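Local coordinates for tubulin-like protein CetZ (Methanosaeta thermophila, PDB 3ZID) that binds and probably hydrolyses GTP as a tubulin/FtsZ-like cytoskeletal protein of archaea, where its family helps to control cell shape, at residues L2-G13 and D102-S111; A135-R146 and A168-Q177. All blocks are in the same frame, centred on the assembly; numbering follows the deposited sequence.

Contact 1 (L2-G13 and D102-S111); sequences LNVLMLGVGQCG and DFDLIFVMTS. With GDP (guanosine-5'-diphosphate), chain C.
Leu5 lays its CB over the centre of the Phe103 ring, 3.6 Å from the centroid, in a CH-pi contact in the tightly packed part between the parallel strands 3-9 and 105-111. With CG anti to the backbone N (chi1 176°), Leu5 also carries CD1 and CD2 to the far rim of that ring, and CD2 reaches Ile106 CG2 at 4.0 Å. On the face bearing Val4, Met6 and Met109, the Phe107 ring takes Val4 CG1 and Met6 CG at its edge, while flexible Met6 bends at chi3 to set CE 3.9 Å from Met109 SD; Leu201 of helix 186-210 packs against both methionines. A regular ladder runs between the faces, ending in a nearly straight bond from Val9 N to Met109 O (2.8 Å, 179°).

The margin carrying Asn3, Asp102 and Asp104 is more open to solvent, and held by polar bonds rather than by apolar packing. Asp104 OD2 accepts from Asn3 N at 2.9 Å and only weakly from Asn3 ND2, whose amide is turned 57° from the carboxylate; Asn3 OD1 is held by Arg42.

At the C-terminal end of the strands the glycine-rich turn meets the nucleotide. Gly10 has backbone angles that call for glycine, and its CA lies close against the beta-phosphate. Gln11 N binds GDP O2B, Cys12 N binds O2A, and Ser111 OG donates to O5' at 2.7 Å. One water joins Val9 O, Gly13 N and Ser111 N and donates to GDP O2A, 2.6 Å from the water oxygen. Backbone amides and a hydroxyl at the end of an apolar sheet thus probably help to offset the diphosphate's negative charge.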
loop_
_atom_site.group_PDB
_atom_site.type_symbol
_atom_site.label_atom_id
_atom_site.label_comp_id
_atom_site.label_asym_id
_atom_site.label_seq_id
_atom_site.Cartn_x
_atom_site.Cartn_y
_atom_site.Cartn_z
ATOM N N LEU A 2 2.122 21.803 5.563
ATOM C CA LEU A 2 1.295 20.681 5.170
ATOM C C LEU A 2 0.896 19.914 6.419
ATOM O O LEU A 2 1.758 19.520 7.192
ATOM C CB LEU A 2 2.080 19.785 4.213
ATOM C CG LEU A 2 1.273 18.765 3.409
ATOM C CD1 LEU A 2 0.124 19.444 2.682
ATOM C CD2 LEU A 2 2.181 18.025 2.435
ATOM N N ASN A 3 -0.400 19.748 6.655
ATOM C CA ASN A 3 -0.858 18.890 7.743
ATOM C C ASN A 3 -1.075 17.473 7.241
ATOM O O ASN A 3 -1.986 17.218 6.453
ATOM C CB ASN A 3 -2.155 19.420 8.348
ATOM C CG ASN A 3 -1.974 20.765 9.012
ATOM O OD1 ASN A 3 -1.480 20.854 10.134
ATOM N ND2 ASN A 3 -2.367 21.825 8.314
ATOM N N VAL A 4 -0.248 16.552 7.718
ATOM C CA VAL A 4 -0.285 15.188 7.230
ATOM C C VAL A 4 -0.691 14.248 8.343
ATOM O O VAL A 4 -0.163 14.312 9.453
ATOM C CB VAL A 4 1.092 14.748 6.673
ATOM C CG1 VAL A 4 1.007 13.337 6.046
ATOM C CG2 VAL A 4 1.603 15.765 5.659
ATOM N N LEU A 5 -1.625 13.363 8.041
ATOM C CA LEU A 5 -1.995 12.321 8.982
ATOM C C LEU A 5 -1.593 10.988 8.387
ATOM O O LEU A 5 -1.904 10.699 7.227
ATOM C CB LEU A 5 -3.508 12.358 9.246
ATOM C CG LEU A 5 -4.067 11.251 10.150
ATOM C CD1 LEU A 5 -3.461 11.334 11.545
ATOM C CD2 LEU A 5 -5.594 11.327 10.233
ATOM N N MET A 6 -0.884 10.172 9.158
ATOM C CA MET A 6 -0.586 8.805 8.717
ATOM C C MET A 6 -1.183 7.795 9.680
ATOM O O MET A 6 -0.945 7.879 10.887
ATOM C CB MET A 6 0.904 8.593 8.558
ATOM C CG MET A 6 1.508 9.631 7.611
ATOM S SD MET A 6 3.247 9.372 7.293
ATOM C CE MET A 6 3.195 8.035 6.112
ATOM N N LEU A 7 -1.993 6.887 9.139
ATOM C CA LEU A 7 -2.725 5.880 9.917
ATOM C C LEU A 7 -2.255 4.496 9.515
ATOM O O LEU A 7 -2.461 4.083 8.371
ATOM C CB LEU A 7 -4.213 5.976 9.600
ATOM C CG LEU A 7 -4.834 7.334 9.877
ATOM C CD1 LEU A 7 -6.296 7.365 9.451
ATOM C CD2 LEU A 7 -4.696 7.644 11.353
ATOM N N GLY A 8 -1.625 3.776 10.438
ATOM C CA GLY A 8 -1.154 2.436 10.144
ATOM C C GLY A 8 -2.124 1.442 10.772
ATOM O O GLY A 8 -2.187 1.331 11.983
ATOM N N VAL A 9 -2.874 0.722 9.942
ATOM C CA VAL A 9 -4.006 -0.088 10.419
ATOM C C VAL A 9 -3.720 -1.575 10.275
ATOM O O VAL A 9 -3.356 -2.052 9.196
ATOM C CB VAL A 9 -5.269 0.275 9.630
ATOM C CG1 VAL A 9 -6.506 -0.420 10.190
ATOM C CG2 VAL A 9 -5.439 1.797 9.617
ATOM N N GLY A 10 -3.858 -2.313 11.369
ATOM C CA GLY A 10 -3.527 -3.731 11.344
ATOM C C GLY A 10 -2.035 -3.919 11.541
ATOM O O GLY A 10 -1.284 -2.942 11.590
ATOM N N GLN A 11 -1.588 -5.161 11.654
ATOM C CA GLN A 11 -0.170 -5.413 11.922
ATOM C C GLN A 11 0.791 -4.830 10.867
ATOM O O GLN A 11 1.782 -4.159 11.200
ATOM C CB GLN A 11 0.089 -6.912 12.070
ATOM C CG GLN A 11 1.567 -7.243 12.163
ATOM C CD GLN A 11 1.810 -8.560 12.835
ATOM O OE1 GLN A 11 2.317 -8.618 13.958
ATOM N NE2 GLN A 11 1.456 -9.637 12.151
ATOM N N CYS A 12 0.500 -5.110 9.599
ATOM C CA CYS A 12 1.336 -4.626 8.511
ATOM C C CYS A 12 1.359 -3.090 8.510
ATOM O O CYS A 12 2.429 -2.482 8.515
ATOM C CB CYS A 12 0.847 -5.180 7.178
ATOM S SG CYS A 12 1.666 -4.495 5.738
ATOM N N GLY A 13 0.177 -2.480 8.535
ATOM C CA GLY A 13 0.056 -1.039 8.624
ATOM C C GLY A 13 0.797 -0.484 9.836
ATOM O O GLY A 13 1.490 0.513 9.713
ATOM N N ASP A 102 -6.913 19.497 11.901
ATOM C CA ASP A 102 -7.209 19.381 10.481
ATOM C C ASP A 102 -6.024 18.811 9.745
ATOM O O ASP A 102 -4.891 18.945 10.186
ATOM C CB ASP A 102 -7.581 20.734 9.866
ATOM C CG ASP A 102 -9.043 21.077 10.032
ATOM O OD1 ASP A 102 -9.864 20.151 10.192
ATOM O OD2 ASP A 102 -9.374 22.279 9.991
ATOM N N PHE A 103 -6.305 18.151 8.628
ATOM C CA PHE A 103 -5.273 17.571 7.785
ATOM C C PHE A 103 -5.556 17.852 6.337
ATOM O O PHE A 103 -6.707 17.831 5.911
ATOM C CB PHE A 103 -5.188 16.070 8.007
ATOM C CG PHE A 103 -4.877 15.716 9.410
ATOM C CD1 PHE A 103 -3.591 15.899 9.907
ATOM C CD2 PHE A 103 -5.874 15.272 10.256
ATOM C CE1 PHE A 103 -3.296 15.601 11.216
ATOM C CE2 PHE A 103 -5.590 14.968 11.555
ATOM C CZ PHE A 103 -4.294 15.136 12.045
ATOM N N ASP A 104 -4.493 18.086 5.579
ATOM C CA ASP A 104 -4.606 18.282 4.150
ATOM C C ASP A 104 -4.360 16.965 3.402
ATOM O O ASP A 104 -4.815 16.776 2.283
ATOM C CB ASP A 104 -3.585 19.323 3.707
ATOM C CG ASP A 104 -3.595 20.565 4.594
ATOM O OD1 ASP A 104 -4.676 21.174 4.768
ATOM O OD2 ASP A 104 -2.517 20.921 5.118
ATOM N N LEU A 105 -3.622 16.065 4.025
ATOM C CA LEU A 105 -3.160 14.866 3.348
ATOM C C LEU A 105 -3.190 13.702 4.328
ATOM O O LEU A 105 -2.619 13.776 5.413
ATOM C CB LEU A 105 -1.729 15.098 2.827
ATOM C CG LEU A 105 -0.998 13.935 2.160
ATOM C CD1 LEU A 105 -1.739 13.456 0.924
ATOM C CD2 LEU A 105 0.420 14.376 1.785
ATOM N N ILE A 106 -3.838 12.617 3.939
ATOM C CA ILE A 106 -3.980 11.476 4.834
ATOM C C ILE A 106 -3.526 10.208 4.145
ATOM O O ILE A 106 -3.994 9.880 3.052
ATOM C CB ILE A 106 -5.461 11.323 5.346
ATOM C CG1 ILE A 106 -5.969 12.642 5.965
ATOM C CG2 ILE A 106 -5.579 10.182 6.350
ATOM C CD1 ILE A 106 -7.450 12.606 6.462
ATOM N N PHE A 107 -2.592 9.511 4.773
ATOM C CA PHE A 107 -2.191 8.190 4.313
ATOM C C PHE A 107 -2.805 7.130 5.186
ATOM O O PHE A 107 -2.688 7.191 6.406
ATOM C CB PHE A 107 -0.671 8.052 4.297
ATOM C CG PHE A 107 -0.000 8.940 3.273
ATOM C CD1 PHE A 107 -0.054 8.625 1.920
ATOM C CD2 PHE A 107 0.660 10.101 3.660
ATOM C CE1 PHE A 107 0.569 9.439 0.948
ATOM C CE2 PHE A 107 1.301 10.918 2.712
ATOM C CZ PHE A 107 1.239 10.600 1.353
ATOM N N VAL A 108 -3.482 6.174 4.550
ATOM C CA VAL A 108 -4.042 5.012 5.249
ATOM C C VAL A 108 -3.300 3.762 4.804
ATOM O O VAL A 108 -3.430 3.309 3.670
ATOM C CB VAL A 108 -5.550 4.853 5.010
ATOM C CG1 VAL A 108 -6.088 3.670 5.800
ATOM C CG2 VAL A 108 -6.279 6.131 5.436
ATOM N N MET A 109 -2.500 3.234 5.714
ATOM C CA MET A 109 -1.589 2.159 5.405
ATOM C C MET A 109 -2.050 0.861 6.015
ATOM O O MET A 109 -2.285 0.779 7.217
ATOM C CB MET A 109 -0.211 2.528 5.909
ATOM C CG MET A 109 0.160 3.948 5.519
ATOM S SD MET A 109 1.760 4.370 6.199
ATOM C CE MET A 109 1.438 4.140 7.930
ATOM N N THR A 110 -2.165 -0.151 5.164
ATOM C CA THR A 110 -2.666 -1.445 5.566
ATOM C C THR A 110 -2.274 -2.515 4.542
ATOM O O THR A 110 -2.022 -2.213 3.367
ATOM C CB THR A 110 -4.222 -1.418 5.698
ATOM O OG1 THR A 110 -4.687 -2.727 6.020
ATOM C CG2 THR A 110 -4.871 -1.019 4.383
ATOM N N SER A 111 -2.252 -3.775 4.980
ATOM C CA SER A 111 -2.304 -4.883 4.026
ATOM C C SER A 111 -3.758 -5.102 3.613
ATOM O O SER A 111 -4.690 -4.729 4.334
ATOM C CB SER A 111 -1.741 -6.177 4.629
ATOM O OG SER A 111 -2.603 -6.719 5.608
HETATM P PB GDP C . -4.266 -7.745 10.227
HETATM O O1B GDP C . -4.690 -6.539 9.407
HETATM O O2B GDP C . -3.499 -7.291 11.454
HETATM O O3B GDP C . -5.514 -8.508 10.632
HETATM O O3A GDP C . -3.387 -8.732 9.317
HETATM P PA GDP C . -1.961 -8.322 8.704
HETATM O O1A GDP C . -0.860 -9.052 9.391
HETATM O O2A GDP C . -1.725 -6.828 8.664
HETATM O "O5'" GDP C . -2.176 -8.826 7.211
HETATM C "C5'" GDP C . -1.444 -9.952 6.753
HETATM C "C4'" GDP C . -0.844 -9.593 5.401
HETATM O "O4'" GDP C . 0.099 -8.539 5.604
HETATM C "C3'" GDP C . -0.082 -10.777 4.873
HETATM O "O3'" GDP C . -0.073 -10.652 3.452
HETATM C "C2'" GDP C . 1.295 -10.551 5.433
HETATM O "O2'" GDP C . 2.263 -11.162 4.588
HETATM C "C1'" GDP C . 1.418 -9.042 5.371
HETATM N N9 GDP C . 2.248 -8.439 6.414
HETATM C C8 GDP C . 2.144 -8.612 7.746
HETATM N N7 GDP C . 3.046 -7.836 8.395
HETATM C C5 GDP C . 3.733 -7.158 7.453
HETATM C C6 GDP C . 4.806 -6.160 7.440
HETATM O O6 GDP C . 5.323 -5.785 8.500
HETATM N N1 GDP C . 5.216 -5.695 6.261
HETATM C C2 GDP C . 4.685 -6.101 5.100
HETATM N N2 GDP C . 5.175 -5.579 3.956
HETATM N N3 GDP C . 3.688 -7.016 5.014
HETATM C C4 GDP C . 3.188 -7.550 6.150
HETATM O O HOH W 1 -2.343 -4.440 7.736
#

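Contact 2 (A135-R146 and A168-Q177). With GDP (guanosine-5'-diphosphate), chain C.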
loop_
_atom_site.group_PDB
_atom_site.type_symbol
_atom_site.label_atom_id
_atom_site.label_comp_id
_atom_site.label_asym_id
_atom_site.label_seq_id
_atom_site.Cartn_x
_atom_site.Cartn_y
_atom_site.Cartn_z
ATOM N N ALA A 135 -9.501 17.128 1.884
ATOM C CA ALA A 135 -8.266 16.356 2.040
ATOM C C ALA A 135 -7.945 15.407 0.888
ATOM O O ALA A 135 -8.833 14.876 0.226
ATOM C CB ALA A 135 -8.295 15.579 3.349
ATOM N N THR A 136 -6.655 15.195 0.671
ATOM C CA THR A 136 -6.185 14.176 -0.240
ATOM C C THR A 136 -5.957 12.935 0.613
ATOM O O THR A 136 -5.158 12.960 1.559
ATOM C CB THR A 136 -4.888 14.595 -0.890
ATOM O OG1 THR A 136 -5.118 15.761 -1.681
ATOM C CG2 THR A 136 -4.322 13.460 -1.761
ATOM N N ILE A 137 -6.695 11.869 0.321
ATOM C CA ILE A 137 -6.649 10.652 1.135
ATOM C C ILE A 137 -6.123 9.507 0.293
ATOM O O ILE A 137 -6.731 9.142 -0.707
ATOM C CB ILE A 137 -8.022 10.297 1.698
ATOM C CG1 ILE A 137 -8.598 11.498 2.456
ATOM C CG2 ILE A 137 -7.926 9.073 2.603
ATOM C CD1 ILE A 137 -9.921 11.252 3.158
ATOM N N VAL A 138 -4.982 8.955 0.694
ATOM C CA VAL A 138 -4.276 7.984 -0.129
ATOM C C VAL A 138 -4.046 6.670 0.603
ATOM O O VAL A 138 -3.268 6.599 1.562
ATOM C CB VAL A 138 -2.909 8.540 -0.551
ATOM C CG1 VAL A 138 -2.114 7.491 -1.322
ATOM C CG2 VAL A 138 -3.088 9.823 -1.370
ATOM N N PRO A 139 -4.740 5.613 0.169
ATOM C CA PRO A 139 -4.379 4.329 0.763
ATOM C C PRO A 139 -3.053 3.779 0.223
ATOM O O PRO A 139 -2.703 3.921 -0.961
ATOM C CB PRO A 139 -5.559 3.414 0.381
ATOM C CG PRO A 139 -6.191 4.053 -0.772
ATOM C CD PRO A 139 -5.999 5.539 -0.592
ATOM N N ILE A 140 -2.303 3.175 1.138
ATOM C CA ILE A 140 -1.117 2.404 0.814
ATOM C C ILE A 140 -1.507 0.950 1.036
ATOM O O ILE A 140 -1.649 0.511 2.183
ATOM C CB ILE A 140 0.039 2.747 1.755
ATOM C CG1 ILE A 140 0.189 4.267 1.875
ATOM C CG2 ILE A 140 1.329 2.100 1.287
ATOM C CD1 ILE A 140 0.489 4.940 0.569
ATOM N N ALA A 141 -1.707 0.219 -0.060
ATOM C CA ALA A 141 -2.256 -1.144 0.006
ATOM C C ALA A 141 -1.195 -2.225 -0.219
ATOM O O ALA A 141 -0.659 -2.352 -1.328
ATOM C CB ALA A 141 -3.352 -1.292 -1.002
ATOM N N VAL A 142 -0.901 -3.008 0.821
ATOM C CA VAL A 142 0.127 -4.042 0.713
ATOM C C VAL A 142 -0.453 -5.405 0.292
ATOM O O VAL A 142 -1.312 -5.953 0.982
ATOM C CB VAL A 142 0.891 -4.195 2.029
ATOM C CG1 VAL A 142 1.901 -5.310 1.918
ATOM C CG2 VAL A 142 1.562 -2.847 2.426
ATOM N N LEU A 143 0.008 -5.925 -0.846
ATOM C CA LEU A 143 -0.508 -7.180 -1.421
ATOM C C LEU A 143 0.187 -8.395 -0.850
ATOM O O LEU A 143 1.358 -8.302 -0.477
ATOM C CB LEU A 143 -0.309 -7.187 -2.941
ATOM C CG LEU A 143 -0.781 -5.923 -3.641
ATOM C CD1 LEU A 143 -0.467 -5.990 -5.117
ATOM C CD2 LEU A 143 -2.267 -5.721 -3.398
ATOM N N PRO A 144 -0.506 -9.552 -0.816
ATOM C CA PRO A 144 0.040 -10.757 -0.185
ATOM C C PRO A 144 1.190 -11.388 -0.960
ATOM O O PRO A 144 1.390 -11.077 -2.128
ATOM C CB PRO A 144 -1.165 -11.720 -0.153
ATOM C CG PRO A 144 -2.006 -11.296 -1.298
ATOM C CD PRO A 144 -1.854 -9.789 -1.367
ATOM N N PHE A 145 1.974 -12.226 -0.286
ATOM C CA PHE A 145 2.890 -13.142 -0.974
ATOM C C PHE A 145 2.065 -14.090 -1.839
ATOM O O PHE A 145 0.972 -14.457 -1.456
ATOM C CB PHE A 145 3.688 -13.963 0.025
ATOM C CG PHE A 145 4.602 -13.162 0.877
ATOM C CD1 PHE A 145 5.683 -12.501 0.324
ATOM C CD2 PHE A 145 4.392 -13.085 2.252
ATOM C CE1 PHE A 145 6.540 -11.766 1.115
ATOM C CE2 PHE A 145 5.244 -12.366 3.055
ATOM C CZ PHE A 145 6.328 -11.696 2.483
ATOM N N ARG A 146 2.576 -14.441 -3.014
ATOM C CA ARG A 146 1.883 -15.319 -3.969
ATOM C C ARG A 146 1.351 -16.616 -3.358
ATOM O O ARG A 146 0.197 -17.001 -3.580
ATOM C CB ARG A 146 2.832 -15.630 -5.131
ATOM C CG ARG A 146 2.321 -16.584 -6.209
ATOM C CD ARG A 146 3.386 -16.645 -7.297
ATOM N NE ARG A 146 3.361 -15.407 -8.077
ATOM C CZ ARG A 146 4.396 -14.897 -8.739
ATOM N NH1 ARG A 146 5.580 -15.491 -8.690
ATOM N NH2 ARG A 146 4.257 -13.767 -9.419
ATOM N N ALA A 168 -11.204 6.870 -2.881
ATOM C CA ALA A 168 -10.090 7.611 -2.322
ATOM C C ALA A 168 -9.331 8.293 -3.456
ATOM O O ALA A 168 -9.698 8.147 -4.611
ATOM C CB ALA A 168 -9.187 6.682 -1.563
ATOM N N ASP A 169 -8.270 9.027 -3.137
ATOM C CA ASP A 169 -7.446 9.624 -4.176
ATOM C C ASP A 169 -6.349 8.669 -4.617
ATOM O O ASP A 169 -5.183 8.815 -4.255
ATOM C CB ASP A 169 -6.855 10.950 -3.697
ATOM C CG ASP A 169 -7.925 11.920 -3.255
ATOM O OD1 ASP A 169 -8.644 12.446 -4.135
ATOM O OD2 ASP A 169 -8.078 12.124 -2.033
ATOM N N GLY A 170 -6.726 7.650 -5.370
ATOM C CA GLY A 170 -5.713 6.757 -5.880
ATOM C C GLY A 170 -5.360 5.760 -4.809
ATOM O O GLY A 170 -5.981 5.701 -3.749
ATOM N N MET A 171 -4.361 4.957 -5.095
ATOM C CA MET A 171 -3.954 3.940 -4.168
ATOM C C MET A 171 -2.530 3.580 -4.507
ATOM O O MET A 171 -2.187 3.402 -5.680
ATOM C CB MET A 171 -4.899 2.742 -4.297
ATOM C CG MET A 171 -4.345 1.426 -3.875
ATOM S SD MET A 171 -5.662 0.250 -3.516
ATOM C CE MET A 171 -6.820 0.565 -4.829
ATOM N N ILE A 172 -1.672 3.539 -3.498
ATOM C CA ILE A 172 -0.322 3.068 -3.772
ATOM C C ILE A 172 -0.178 1.582 -3.492
ATOM O O ILE A 172 -0.327 1.134 -2.360
ATOM C CB ILE A 172 0.711 3.822 -2.980
ATOM C CG1 ILE A 172 0.878 5.219 -3.601
ATOM C CG2 ILE A 172 2.055 3.092 -3.048
ATOM C CD1 ILE A 172 1.232 6.296 -2.619
ATOM N N LEU A 173 0.152 0.831 -4.530
ATOM C CA LEU A 173 0.267 -0.619 -4.417
ATOM C C LEU A 173 1.656 -1.027 -3.958
ATOM O O LEU A 173 2.640 -0.595 -4.516
ATOM C CB LEU A 173 -0.031 -1.272 -5.768
ATOM C CG LEU A 173 -1.426 -1.045 -6.356
ATOM C CD1 LEU A 173 -1.508 -1.669 -7.744
ATOM C CD2 LEU A 173 -2.510 -1.620 -5.425
ATOM N N VAL A 174 1.715 -1.886 -2.948
ATOM C CA VAL A 174 2.968 -2.456 -2.472
ATOM C C VAL A 174 2.850 -3.980 -2.629
ATOM O O VAL A 174 2.011 -4.625 -1.991
ATOM C CB VAL A 174 3.217 -2.099 -0.985
ATOM C CG1 VAL A 174 4.593 -2.600 -0.509
ATOM C CG2 VAL A 174 3.077 -0.585 -0.764
ATOM N N ASP A 175 3.679 -4.553 -3.490
ATOM C CA ASP A 175 3.584 -5.983 -3.785
ATOM C C ASP A 175 4.600 -6.791 -2.982
ATOM O O ASP A 175 5.767 -6.844 -3.336
ATOM C CB ASP A 175 3.781 -6.230 -5.276
ATOM C CG ASP A 175 3.545 -7.696 -5.669
ATOM O OD1 ASP A 175 3.142 -8.509 -4.803
ATOM O OD2 ASP A 175 3.720 -8.020 -6.862
ATOM N N ASN A 176 4.148 -7.430 -1.904
ATOM C CA ASN A 176 5.055 -8.218 -1.068
ATOM C C ASN A 176 5.806 -9.273 -1.882
ATOM O O ASN A 176 6.972 -9.550 -1.624
ATOM C CB ASN A 176 4.303 -8.909 0.081
ATOM C CG ASN A 176 4.208 -8.058 1.341
ATOM O OD1 ASN A 176 4.717 -6.932 1.403
ATOM N ND2 ASN A 176 3.531 -8.598 2.363
ATOM N N GLN A 177 5.134 -9.852 -2.870
ATOM C CA GLN A 177 5.730 -10.935 -3.639
ATOM C C GLN A 177 6.915 -10.461 -4.442
ATOM O O GLN A 177 8.001 -11.028 -4.361
ATOM C CB GLN A 177 4.689 -11.584 -4.563
ATOM C CG GLN A 177 5.191 -12.831 -5.293
ATOM C CD GLN A 177 5.733 -13.888 -4.341
ATOM O OE1 GLN A 177 5.068 -14.259 -3.369
ATOM N NE2 GLN A 177 6.943 -14.381 -4.619
HETATM P PB GDP C . -4.266 -7.745 10.227
HETATM O O1B GDP C . -4.690 -6.539 9.407
HETATM O O2B GDP C . -3.499 -7.291 11.454
HETATM O O3B GDP C . -5.514 -8.508 10.632
HETATM O O3A GDP C . -3.387 -8.732 9.317
HETATM P PA GDP C . -1.961 -8.322 8.704
HETATM O O1A GDP C . -0.860 -9.052 9.391
HETATM O O2A GDP C . -1.725 -6.828 8.664
HETATM O "O5'" GDP C . -2.176 -8.826 7.211
HETATM C "C5'" GDP C . -1.444 -9.952 6.753
HETATM C "C4'" GDP C . -0.844 -9.593 5.401
HETATM O "O4'" GDP C . 0.099 -8.539 5.604
HETATM C "C3'" GDP C . -0.082 -10.777 4.873
HETATM O "O3'" GDP C . -0.073 -10.652 3.452
HETATM C "C2'" GDP C . 1.295 -10.551 5.433
HETATM O "O2'" GDP C . 2.263 -11.162 4.588
HETATM C "C1'" GDP C . 1.418 -9.042 5.371
HETATM N N9 GDP C . 2.248 -8.439 6.414
HETATM C C8 GDP C . 2.144 -8.612 7.746
HETATM N N7 GDP C . 3.046 -7.836 8.395
HETATM C C5 GDP C . 3.733 -7.158 7.453
HETATM C C6 GDP C . 4.806 -6.160 7.440
HETATM O O6 GDP C . 5.323 -5.785 8.500
HETATM N N1 GDP C . 5.216 -5.695 6.261
HETATM C C2 GDP C . 4.685 -6.101 5.100
HETATM N N2 GDP C . 5.175 -5.579 3.956
HETATM N N3 GDP C . 3.688 -7.016 5.014
HETATM C C4 GDP C . 3.188 -7.550 6.150
#
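The beta-alpha-beta unit of strand 136-143, helix 150-165 and strand 172-175 brings these segments together as parallel neighbours at one margin of the nucleotide-binding sheet. Pro139 lacks an N-H but still gives its carbonyl to Ile172 N, and its CD rests against Ala168 CB at 3.5 Å. Ile140 and Ile172 run alongside each other in the same direction, with their CD1 methyls meeting at 3.5 Å; Ile140 CG2 reaches Val174 CG2, and Val142 CG2 packs on Val174 CB. These branched residues suit a buried strand face, which helix 186-210 covers through Leu201 and Val197. On the other face small Ala141 leaves room for Met171, and Met171 SD stands 3.7 Å from Ala141 CB.

Where the strands begin, Asp169 OD2 takes Ile137 N on its anti lone pair (2.7 Å), and OD1 forms a salt bridge with Lys222.

Beyond the strands' C-terminal ends, Asn176 recognises the base: OD1 accepts from GDP N2 at 2.9 Å and ND2 donates to N3 at 3.1 Å. Val142 CG1 presses on its OD1. Asn176 CB sits under one face of the Phe145 ring, toward its rim, in a CH-pi contact; CG beside the backbone N (chi1 -64°) swings the ring there, its plane 31° from the amide. Asp175 serves as N-cap, its OD1 accepting from Gln177 N from above the carboxylate plane. A guanine-reading asparagine just past a strand's C-terminal end is typical of the tubulin/FtsZ GTPase domain.

Contacts 1 and 2 lie in series along the chain and side by side in space, their centres about 11 Å apart. Both belong to the six-stranded parallel sheet of the GTPase domain, where strands 3-9, 105-111, 136-143 and 172-175 follow one another across the sheet. The middle pair joins the two contacts: Ile106 probably bonds through both its backbone N and O to Thr136 and Val138, and Met109 packs on Ile140. Helix 186-210 reaches side chains of both. Since all four strands run the same way, their C-terminal ends form one nucleotide-binding edge, contact 1 contributing mainly to the phosphates and contact 2 to the guanine, alongside other residues of the pocket.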